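Local coordinates for nucleoside kinase (Methanococcus jannaschii, PDB 2C4E), which phosphorylates a wide range of nucleosides, with inosine, guanosine and cytidine preferred, to nucleoside monophosphates, using ATP as the best phosphate donor, at residues A[182-187]-A[248-253]; A[230-235]-A[266-271]; A[123-128]-A[144-149]. One frame throughout, in Å; residues are numbered along the deposited sequence.

The three contacts illustrate how a ribokinase-type alpha/beta domain is held together, each fixing a helix against strand or loop. Interaction 3 comes first along the chain, pairing the loop before strand 131-136 with helix 141-151. Interactions 1 and 2 follow and interlock, their segments alternating in sequence: strand 182-186, strand 228-231, helix 245-258 and helix 263-277. Both reach the large mixed sheet, their centres lie about 11 Å apart, and they touch where Tyr249 packs on Gly270 and Ala271, so helix 245-258, which carries the inferred catalytic Arg250, is backed by helix 263-277. Interaction 3 lies about 21 Å from interaction 1 and about 31 Å from interaction 2, centre to centre, away from the catalytic region.

Interaction 1: A[182-187]-A[248-253]; sequences FLFMNK and SYRAGF
Strand 182-186 of the large mixed sheet meets helix 245-258, the helix that carries Asp247, the inferred proton acceptor of this ribokinase-fold enzyme, and Arg250; Phe184 is the hub of the contact. Strand and helix run nearly antiparallel, 155° between their directions, with 10.8 Å between the axes of the short segments. The Phe184 ring lies under the aliphatic part of Arg250: Arg250 CG stands over one face, 3.8 Å from the ring centroid and 14° off the normal, a CH-pi contact. The two side chains slide past one another in opposite directions, which brings Arg250 NE to 3.6 Å from Phe184 CB. At its far edge the same ring points into the face of Phe253 in a T-shaped pair, the planes at 88° and Phe184 CZ 3.6 Å from Phe253 CD2. With its CG anti to the backbone N, Phe253 is directed toward the strand and turns a face to Phe184. Tyr249 adds an edge contact, CE2 to Phe184 CE2 at 4.1 Å. Replacing Phe184 by an alanine is likely to leave Arg250 CG and the Phe253 face without their shared partner and let the arginine chain shift.

Beyond the ring, the guanidinium of Arg250 is tied to Asp160 by a salt bridge, to Thr214 and to the Gly246 carbonyl, while Asn186, an ATP-binding residue, bonds Thr214 through OD1. Apolar packing thus supports a polar centre: Arg250 is the inferred transition-state stabiliser, and the arrangement belongs to the phosphoryl-transfer site of PfkB-family kinases.

Interaction 2: A[230-235]-A[266-271]; sequences EIPCIK and CGLIGA
Ile231, at the end of strand 228-231, the outermost strand of the sheet within this chain, faces helix 263-277, and its side chain can be followed outward along two branches. From CB, the CG2 methyl goes to the helix backbone, 3.5 Å from Gly267 O, and also meets Ala271 CB and Leu268 CD2, each at 4.1 Å. The other branch, with CG1 anti to the carbonyl carbon (chi1 -51°), passes Gly267 CA at 4.1 Å and ends with CD1 at 4.0 Å from the same Gly267 CA. Glycine is what permits this approach, since a beta carbon there would collide with Ile231 CD1.

The chain after the strand stays close to the helix. Pro232 CD meets Leu268 CD2 at 4.0 Å, the two side chains crossing obliquely, and Ala271 CB fits among Ile231, the Pro232 carbonyl oxygen and Ile234 CG1, the last at 3.8 Å. Alongside this apolar patch a water bridges the backbones, accepting from Ile234 N and donating to Ala271 O at 2.8 Å. Ile231 also touches Ser220 and Ile222 of the adjoining strand 220-223. Strand end and following loop thus pack on helix 263-277 at one margin of the large mixed sheet, part of the layered alpha/beta/alpha architecture of the ribokinase fold.

Interaction 3: A[123-128]-A[144-149]; sequences ELNPPN and NLKCAK
Lys146 reaches from helix 141-151 to the irregular segment 123-128, which leads into strand 131-136; together loop, strand and helix form one surface-side portion of the ribokinase-type alpha/beta domain. The lysine conformation decides the polar half of the contact. Its CG is anti to the carbonyl carbon (chi1 -68°) and the chain beyond is fully extended, which carries the ammonium group to the Asn125 amide oxygen and near Leu124 O. There NZ donates to Asn125 OD1 at 2.8 Å. The ammonium stands above the plane of the amide carbonyl, 36° out of it, with a C=O...N angle of 141°, an approach to the oxygen that is not aligned with a lone pair. Asn125 presents this oxygen with CG beside its own backbone N, and the two side chains cross at a slant, the carbonyl oxygen also lying against the last methylenes of the lysine.

A second, weak bond joins NZ to Leu124 O at 3.4 Å. A water lies between the same two atoms, accepting from Lys146 NZ at 2.8 Å and sitting 3.0 Å from Leu124 O, so each separate leg is shorter than the direct weak bond. Three oxygens therefore surround NZ, Asn125 OD1 and the water being the closer pair and Leu124 O a weak third; together they would be expected to help stabilise the positive charge.

Pro126 makes the apolar half of the contact. Its ring runs across the lysine chain at about a right angle, so that CG lies 3.7 Å from Lys146 CB, and it is also flanked by Phe143 and Lys150 of the same helix. On the helix's buried side, Cys147 turns its sulfur beside its backbone N, placing SG 3.7 Å from Pro126 CB.

Interaction 1: A[182-187]-A[248-253]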
loop_
_atom_site.group_PDB
_atom_site.type_symbol
_atom_site.label_atom_id
_atom_site.label_comp_id
_atom_site.label_asym_id
_atom_site.label_seq_id
_atom_site.Cartn_x
_atom_site.Cartn_y
_atom_site.Cartn_z
ATOM N N PHE A 182 -28.669 6.315 19.429
ATOM C CA PHE A 182 -27.423 6.173 20.183
ATOM C C PHE A 182 -26.329 6.835 19.384
ATOM O O PHE A 182 -26.050 6.418 18.260
ATOM C CB PHE A 182 -26.980 4.717 20.368
ATOM C CG PHE A 182 -28.031 3.785 20.913
ATOM C CD1 PHE A 182 -28.811 3.035 20.041
ATOM C CD2 PHE A 182 -28.201 3.611 22.267
ATOM C CE1 PHE A 182 -29.761 2.149 20.527
ATOM C CE2 PHE A 182 -29.153 2.703 22.768
ATOM C CZ PHE A 182 -29.926 1.988 21.896
ATOM N N LEU A 183 -25.718 7.870 19.953
ATOM C CA LEU A 183 -24.631 8.594 19.327
ATOM C C LEU A 183 -23.347 8.305 20.089
ATOM O O LEU A 183 -23.241 8.594 21.287
ATOM C CB LEU A 183 -24.938 10.084 19.335
ATOM C CG LEU A 183 -23.874 11.035 18.783
ATOM C CD1 LEU A 183 -23.662 10.717 17.294
ATOM C CD2 LEU A 183 -24.353 12.450 18.993
ATOM N N PHE A 184 -22.396 7.709 19.393
ATOM C CA PHE A 184 -21.084 7.412 19.933
ATOM C C PHE A 184 -20.055 8.372 19.340
ATOM O O PHE A 184 -20.031 8.589 18.133
ATOM C CB PHE A 184 -20.653 5.992 19.553
ATOM C CG PHE A 184 -21.477 4.882 20.156
ATOM C CD1 PHE A 184 -22.604 4.380 19.485
ATOM C CD2 PHE A 184 -21.094 4.270 21.335
ATOM C CE1 PHE A 184 -23.344 3.327 20.020
ATOM C CE2 PHE A 184 -21.831 3.230 21.862
ATOM C CZ PHE A 184 -22.948 2.755 21.209
ATOM N N MET A 185 -19.189 8.919 20.179
ATOM C CA MET A 185 -18.048 9.686 19.710
ATOM C C MET A 185 -16.906 9.529 20.687
ATOM O O MET A 185 -17.109 9.467 21.887
ATOM C CB MET A 185 -18.392 11.173 19.571
ATOM C CG MET A 185 -19.205 11.527 18.330
ATOM S SD MET A 185 -19.354 13.342 18.159
ATOM C CE MET A 185 -20.723 13.618 19.205
ATOM N N ASN A 186 -15.695 9.473 20.167
ATOM C CA ASN A 186 -14.523 9.613 21.003
ATOM C C ASN A 186 -14.428 11.062 21.478
ATOM O O ASN A 186 -15.012 11.948 20.867
ATOM C CB ASN A 186 -13.273 9.210 20.233
ATOM C CG ASN A 186 -13.203 7.720 20.023
ATOM O OD1 ASN A 186 -13.371 6.951 20.969
ATOM N ND2 ASN A 186 -12.981 7.297 18.784
ATOM N N LYS A 187 -13.693 11.291 22.560
ATOM C CA LYS A 187 -13.675 12.611 23.202
ATOM C C LYS A 187 -13.218 13.749 22.291
ATOM O O LYS A 187 -13.790 14.831 22.334
ATOM C CB LYS A 187 -12.829 12.598 24.474
ATOM C CG LYS A 187 -12.882 13.919 25.259
ATOM C CD LYS A 187 -12.298 13.770 26.661
ATOM C CE LYS A 187 -12.822 14.839 27.612
ATOM N NZ LYS A 187 -12.550 14.493 29.033
ATOM N N SER A 248 -15.087 -2.493 18.758
ATOM C CA SER A 248 -15.445 -3.573 19.668
ATOM C C SER A 248 -16.269 -3.095 20.857
ATOM O O SER A 248 -17.133 -3.824 21.320
ATOM C CB SER A 248 -14.209 -4.322 20.155
ATOM O OG SER A 248 -13.469 -3.539 21.060
ATOM N N TYR A 249 -16.012 -1.880 21.335
ATOM C CA TYR A 249 -16.819 -1.291 22.393
ATOM C C TYR A 249 -18.247 -1.116 21.895
ATOM O O TYR A 249 -19.183 -1.404 22.603
ATOM C CB TYR A 249 -16.277 0.076 22.801
ATOM C CG TYR A 249 -17.074 0.776 23.892
ATOM C CD1 TYR A 249 -16.618 0.789 25.217
ATOM C CD2 TYR A 249 -18.262 1.449 23.608
ATOM C CE1 TYR A 249 -17.336 1.414 26.216
ATOM C CE2 TYR A 249 -18.989 2.097 24.621
ATOM C CZ TYR A 249 -18.508 2.080 25.918
ATOM O OH TYR A 249 -19.213 2.721 26.925
ATOM N N ARG A 250 -18.401 -0.585 20.684
ATOM C CA ARG A 250 -19.720 -0.431 20.091
ATOM C C ARG A 250 -20.403 -1.788 19.877
ATOM O O ARG A 250 -21.577 -1.928 20.189
ATOM C CB ARG A 250 -19.637 0.399 18.803
ATOM C CG ARG A 250 -19.378 1.886 19.082
ATOM C CD ARG A 250 -18.161 2.435 18.411
ATOM N NE ARG A 250 -17.892 3.842 18.714
ATOM C CZ ARG A 250 -17.023 4.290 19.612
ATOM N NH1 ARG A 250 -16.329 3.459 20.382
ATOM N NH2 ARG A 250 -16.853 5.603 19.760
ATOM N N ALA A 251 -19.659 -2.785 19.406
ATOM C CA ALA A 251 -20.180 -4.136 19.247
ATOM C C ALA A 251 -20.726 -4.675 20.564
ATOM O O ALA A 251 -21.832 -5.208 20.612
ATOM C CB ALA A 251 -19.108 -5.068 18.676
ATOM N N GLY A 252 -19.966 -4.508 21.640
ATOM C CA GLY A 252 -20.378 -4.979 22.948
ATOM C C GLY A 252 -21.584 -4.230 23.475
ATOM O O GLY A 252 -22.530 -4.843 23.985
ATOM N N PHE A 253 -21.550 -2.902 23.340
ATOM C CA PHE A 253 -22.613 -2.040 23.849
ATOM C C PHE A 253 -23.949 -2.384 23.187
ATOM O O PHE A 253 -24.954 -2.564 23.839
ATOM C CB PHE A 253 -22.256 -0.584 23.575
ATOM C CG PHE A 253 -23.142 0.405 24.266
ATOM C CD1 PHE A 253 -22.676 1.093 25.371
ATOM C CD2 PHE A 253 -24.421 0.675 23.799
ATOM C CE1 PHE A 253 -23.479 1.996 26.023
ATOM C CE2 PHE A 253 -25.228 1.592 24.459
ATOM C CZ PHE A 253 -24.732 2.258 25.571
#

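Interaction 2: A[230-235]-A[266-271]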
loop_
_atom_site.group_PDB
_atom_site.type_symbol
_atom_site.label_atom_id
_atom_site.label_comp_id
_atom_site.label_asym_id
_atom_site.label_seq_id
_atom_site.Cartn_x
_atom_site.Cartn_y
_atom_site.Cartn_z
ATOM N N GLU A 230 -20.890 6.782 34.536
ATOM C CA GLU A 230 -19.462 6.634 34.332
ATOM C C GLU A 230 -19.078 5.162 34.250
ATOM O O GLU A 230 -19.382 4.381 35.151
ATOM C CB GLU A 230 -18.714 7.320 35.470
ATOM C CG GLU A 230 -19.030 8.799 35.549
ATOM C CD GLU A 230 -17.910 9.658 35.002
ATOM O OE1 GLU A 230 -17.530 9.434 33.838
ATOM O OE2 GLU A 230 -17.410 10.538 35.735
ATOM N N ILE A 231 -18.402 4.802 33.167
ATOM C CA ILE A 231 -17.989 3.433 32.898
ATOM C C ILE A 231 -16.476 3.394 32.964
ATOM O O ILE A 231 -15.825 4.128 32.233
ATOM C CB ILE A 231 -18.434 3.001 31.477
ATOM C CG1 ILE A 231 -19.922 3.273 31.252
ATOM C CG2 ILE A 231 -18.086 1.541 31.238
ATOM C CD1 ILE A 231 -20.853 2.452 32.142
ATOM N N PRO A 232 -15.896 2.561 33.829
ATOM C CA PRO A 232 -14.439 2.477 33.881
ATOM C C PRO A 232 -13.878 1.730 32.683
ATOM O O PRO A 232 -14.599 1.010 31.970
ATOM C CB PRO A 232 -14.160 1.711 35.189
ATOM C CG PRO A 232 -15.490 1.489 35.839
ATOM C CD PRO A 232 -16.528 1.658 34.807
ATOM N N CYS A 233 -12.597 1.957 32.437
ATOM C CA CYS A 233 -11.830 1.138 31.524
ATOM C C CYS A 233 -11.584 -0.203 32.209
ATOM O O CYS A 233 -11.365 -0.245 33.418
ATOM C CB CYS A 233 -10.504 1.826 31.216
ATOM S SG CYS A 233 -9.527 0.994 29.952
ATOM N N ILE A 234 -11.647 -1.290 31.445
ATOM C CA ILE A 234 -11.389 -2.627 31.968
ATOM C C ILE A 234 -9.977 -3.016 31.553
ATOM O O ILE A 234 -9.649 -3.015 30.369
ATOM C CB ILE A 234 -12.426 -3.648 31.431
ATOM C CG1 ILE A 234 -13.838 -3.308 31.934
ATOM C CG2 ILE A 234 -12.039 -5.074 31.822
ATOM C CD1 ILE A 234 -14.086 -3.601 33.413
ATOM N N LYS A 235 -9.142 -3.336 32.537
ATOM C CA LYS A 235 -7.738 -3.657 32.283
ATOM C C LYS A 235 -7.581 -4.902 31.403
ATOM O O LYS A 235 -8.144 -5.964 31.694
ATOM C CB LYS A 235 -6.983 -3.855 33.601
ATOM C CG LYS A 235 -6.832 -2.586 34.427
ATOM C CD LYS A 235 -5.782 -2.748 35.518
ATOM C CE LYS A 235 -5.802 -1.580 36.490
ATOM N NZ LYS A 235 -4.516 -1.443 37.234
ATOM N N CYS A 266 -24.603 -2.153 29.442
ATOM C CA CYS A 266 -24.166 -2.059 28.056
ATOM C C CYS A 266 -22.786 -1.435 27.982
ATOM O O CYS A 266 -21.918 -1.923 27.256
ATOM C CB CYS A 266 -25.150 -1.265 27.215
ATOM S SG CYS A 266 -26.733 -2.101 26.980
ATOM N N GLY A 267 -22.569 -0.369 28.748
ATOM C CA GLY A 267 -21.280 0.290 28.789
ATOM C C GLY A 267 -20.181 -0.621 29.298
ATOM O O GLY A 267 -19.089 -0.644 28.739
ATOM N N LEU A 268 -20.484 -1.371 30.357
ATOM C CA LEU A 268 -19.517 -2.280 30.973
ATOM C C LEU A 268 -19.151 -3.421 30.037
ATOM O O LEU A 268 -17.992 -3.788 29.935
ATOM C CB LEU A 268 -20.063 -2.835 32.293
ATOM C CG LEU A 268 -20.227 -1.833 33.443
ATOM C CD1 LEU A 268 -21.129 -2.436 34.539
ATOM C CD2 LEU A 268 -18.888 -1.430 34.021
ATOM N N ILE A 269 -20.137 -3.951 29.320
ATOM C CA ILE A 269 -19.866 -4.970 28.321
ATOM C C ILE A 269 -19.023 -4.397 27.189
ATOM O O ILE A 269 -18.108 -5.063 26.720
ATOM C CB ILE A 269 -21.184 -5.584 27.795
ATOM C CG1 ILE A 269 -21.874 -6.387 28.905
ATOM C CG2 ILE A 269 -20.938 -6.406 26.540
ATOM C CD1 ILE A 269 -21.240 -7.738 29.229
ATOM N N GLY A 270 -19.331 -3.181 26.733
ATOM C CA GLY A 270 -18.514 -2.539 25.718
ATOM C C GLY A 270 -17.055 -2.440 26.156
ATOM O O GLY A 270 -16.130 -2.812 25.419
ATOM N N ALA A 271 -16.866 -1.969 27.382
ATOM C CA ALA A 271 -15.533 -1.824 27.974
ATOM C C ALA A 271 -14.819 -3.168 28.060
ATOM O O ALA A 271 -13.654 -3.283 27.687
ATOM C CB ALA A 271 -15.637 -1.207 29.343
HETATM O O HOH W 1 -12.021 -1.102 28.430
#

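Interaction 3: A[123-128]-A[144-149]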
loop_
_atom_site.group_PDB
_atom_site.type_symbol
_atom_site.label_atom_id
_atom_site.label_comp_id
_atom_site.label_asym_id
_atom_site.label_seq_id
_atom_site.Cartn_x
_atom_site.Cartn_y
_atom_site.Cartn_z
ATOM N N GLU A 123 -24.382 5.697 -5.909
ATOM C CA GLU A 123 -25.283 5.095 -6.896
ATOM C C GLU A 123 -26.453 4.345 -6.259
ATOM O O GLU A 123 -27.389 3.967 -6.952
ATOM C CB GLU A 123 -24.516 4.106 -7.778
ATOM C CG GLU A 123 -23.386 4.716 -8.595
ATOM C CD GLU A 123 -22.307 3.705 -8.957
ATOM O OE1 GLU A 123 -22.587 2.481 -8.978
ATOM O OE2 GLU A 123 -21.170 4.140 -9.221
ATOM N N LEU A 124 -26.379 4.112 -4.952
ATOM C CA LEU A 124 -27.310 3.229 -4.257
ATOM C C LEU A 124 -28.228 3.966 -3.292
ATOM O O LEU A 124 -27.992 5.109 -2.917
ATOM C CB LEU A 124 -26.533 2.160 -3.474
ATOM C CG LEU A 124 -25.542 1.315 -4.281
ATOM C CD1 LEU A 124 -24.639 0.532 -3.342
ATOM C CD2 LEU A 124 -26.267 0.378 -5.238
ATOM N N ASN A 125 -29.289 3.277 -2.895
ATOM C CA ASN A 125 -30.164 3.740 -1.835
ATOM C C ASN A 125 -30.371 2.599 -0.852
ATOM O O ASN A 125 -30.317 1.434 -1.231
ATOM C CB ASN A 125 -31.481 4.255 -2.416
ATOM C CG ASN A 125 -31.300 5.565 -3.181
ATOM O OD1 ASN A 125 -30.974 6.598 -2.599
ATOM N ND2 ASN A 125 -31.483 5.517 -4.488
ATOM N N PRO A 126 -30.537 2.921 0.425
ATOM C CA PRO A 126 -30.707 1.867 1.436
ATOM C C PRO A 126 -31.999 1.066 1.284
ATOM O O PRO A 126 -33.015 1.610 0.867
ATOM C CB PRO A 126 -30.682 2.630 2.771
ATOM C CG PRO A 126 -30.931 4.074 2.442
ATOM C CD PRO A 126 -30.550 4.275 1.002
ATOM N N PRO A 127 -31.967 -0.214 1.639
ATOM C CA PRO A 127 -33.195 -1.006 1.685
ATOM C C PRO A 127 -33.940 -0.707 2.965
ATOM O O PRO A 127 -33.400 -0.016 3.828
ATOM C CB PRO A 127 -32.670 -2.441 1.697
ATOM C CG PRO A 127 -31.397 -2.354 2.411
ATOM C CD PRO A 127 -30.800 -1.007 2.055
ATOM N N ASN A 128 -35.169 -1.206 3.088
ATOM C CA ASN A 128 -35.805 -1.264 4.387
ATOM C C ASN A 128 -34.998 -2.233 5.262
ATOM O O ASN A 128 -34.461 -3.239 4.784
ATOM C CB ASN A 128 -37.271 -1.693 4.287
ATOM C CG ASN A 128 -38.145 -0.638 3.618
ATOM O OD1 ASN A 128 -38.714 -0.871 2.547
ATOM N ND2 ASN A 128 -38.244 0.538 4.244
ATOM N N ASN A 144 -24.984 7.252 4.397
ATOM C CA ASN A 144 -25.200 7.043 5.825
ATOM C C ASN A 144 -26.369 7.882 6.332
ATOM O O ASN A 144 -27.225 7.383 7.079
ATOM C CB ASN A 144 -23.934 7.337 6.631
ATOM C CG ASN A 144 -22.878 6.239 6.491
ATOM O OD1 ASN A 144 -21.699 6.407 6.876
ATOM N ND2 ASN A 144 -23.280 5.134 5.941
ATOM N N LEU A 145 -26.460 9.128 5.877
ATOM C CA LEU A 145 -27.617 9.955 6.233
ATOM C C LEU A 145 -28.902 9.355 5.670
ATOM O O LEU A 145 -29.933 9.323 6.357
ATOM C CB LEU A 145 -27.434 11.395 5.745
ATOM C CG LEU A 145 -28.589 12.364 6.013
ATOM C CD1 LEU A 145 -28.934 12.452 7.508
ATOM C CD2 LEU A 145 -28.258 13.737 5.469
ATOM N N LYS A 146 -28.878 8.864 4.433
ATOM C CA LYS A 146 -30.065 8.206 3.893
ATOM C C LYS A 146 -30.486 7.054 4.788
ATOM O O LYS A 146 -31.665 6.872 5.040
ATOM C CB LYS A 146 -29.841 7.651 2.483
ATOM C CG LYS A 146 -29.644 8.688 1.402
ATOM C CD LYS A 146 -29.385 7.988 0.077
ATOM C CE LYS A 146 -29.415 8.948 -1.091
ATOM N NZ LYS A 146 -28.817 8.343 -2.319
ATOM N N CYS A 147 -29.513 6.282 5.275
ATOM C CA CYS A 147 -29.799 5.146 6.148
ATOM C C CYS A 147 -30.454 5.603 7.443
ATOM O O CYS A 147 -31.474 5.021 7.850
ATOM C CB CYS A 147 -28.536 4.351 6.467
ATOM S SG CYS A 147 -27.902 3.421 5.060
ATOM N N ALA A 148 -29.901 6.652 8.052
ATOM C CA ALA A 148 -30.422 7.184 9.313
ATOM C C ALA A 148 -31.835 7.685 9.117
ATOM O O ALA A 148 -32.701 7.391 9.913
ATOM C CB ALA A 148 -29.552 8.305 9.833
ATOM N N LYS A 149 -32.062 8.434 8.036
ATOM C CA LYS A 149 -33.377 9.038 7.808
ATOM C C LYS A 149 -34.430 7.990 7.455
ATOM O O LYS A 149 -35.583 8.125 7.850
ATOM C CB LYS A 149 -33.287 10.160 6.756
ATOM C CG LYS A 149 -32.568 11.388 7.299
ATOM C CD LYS A 149 -32.371 12.516 6.295
ATOM C CE LYS A 149 -33.622 13.343 6.097
ATOM N NZ LYS A 149 -33.306 14.633 5.423
HETATM O O HOH W 2 -26.332 7.270 -1.678
#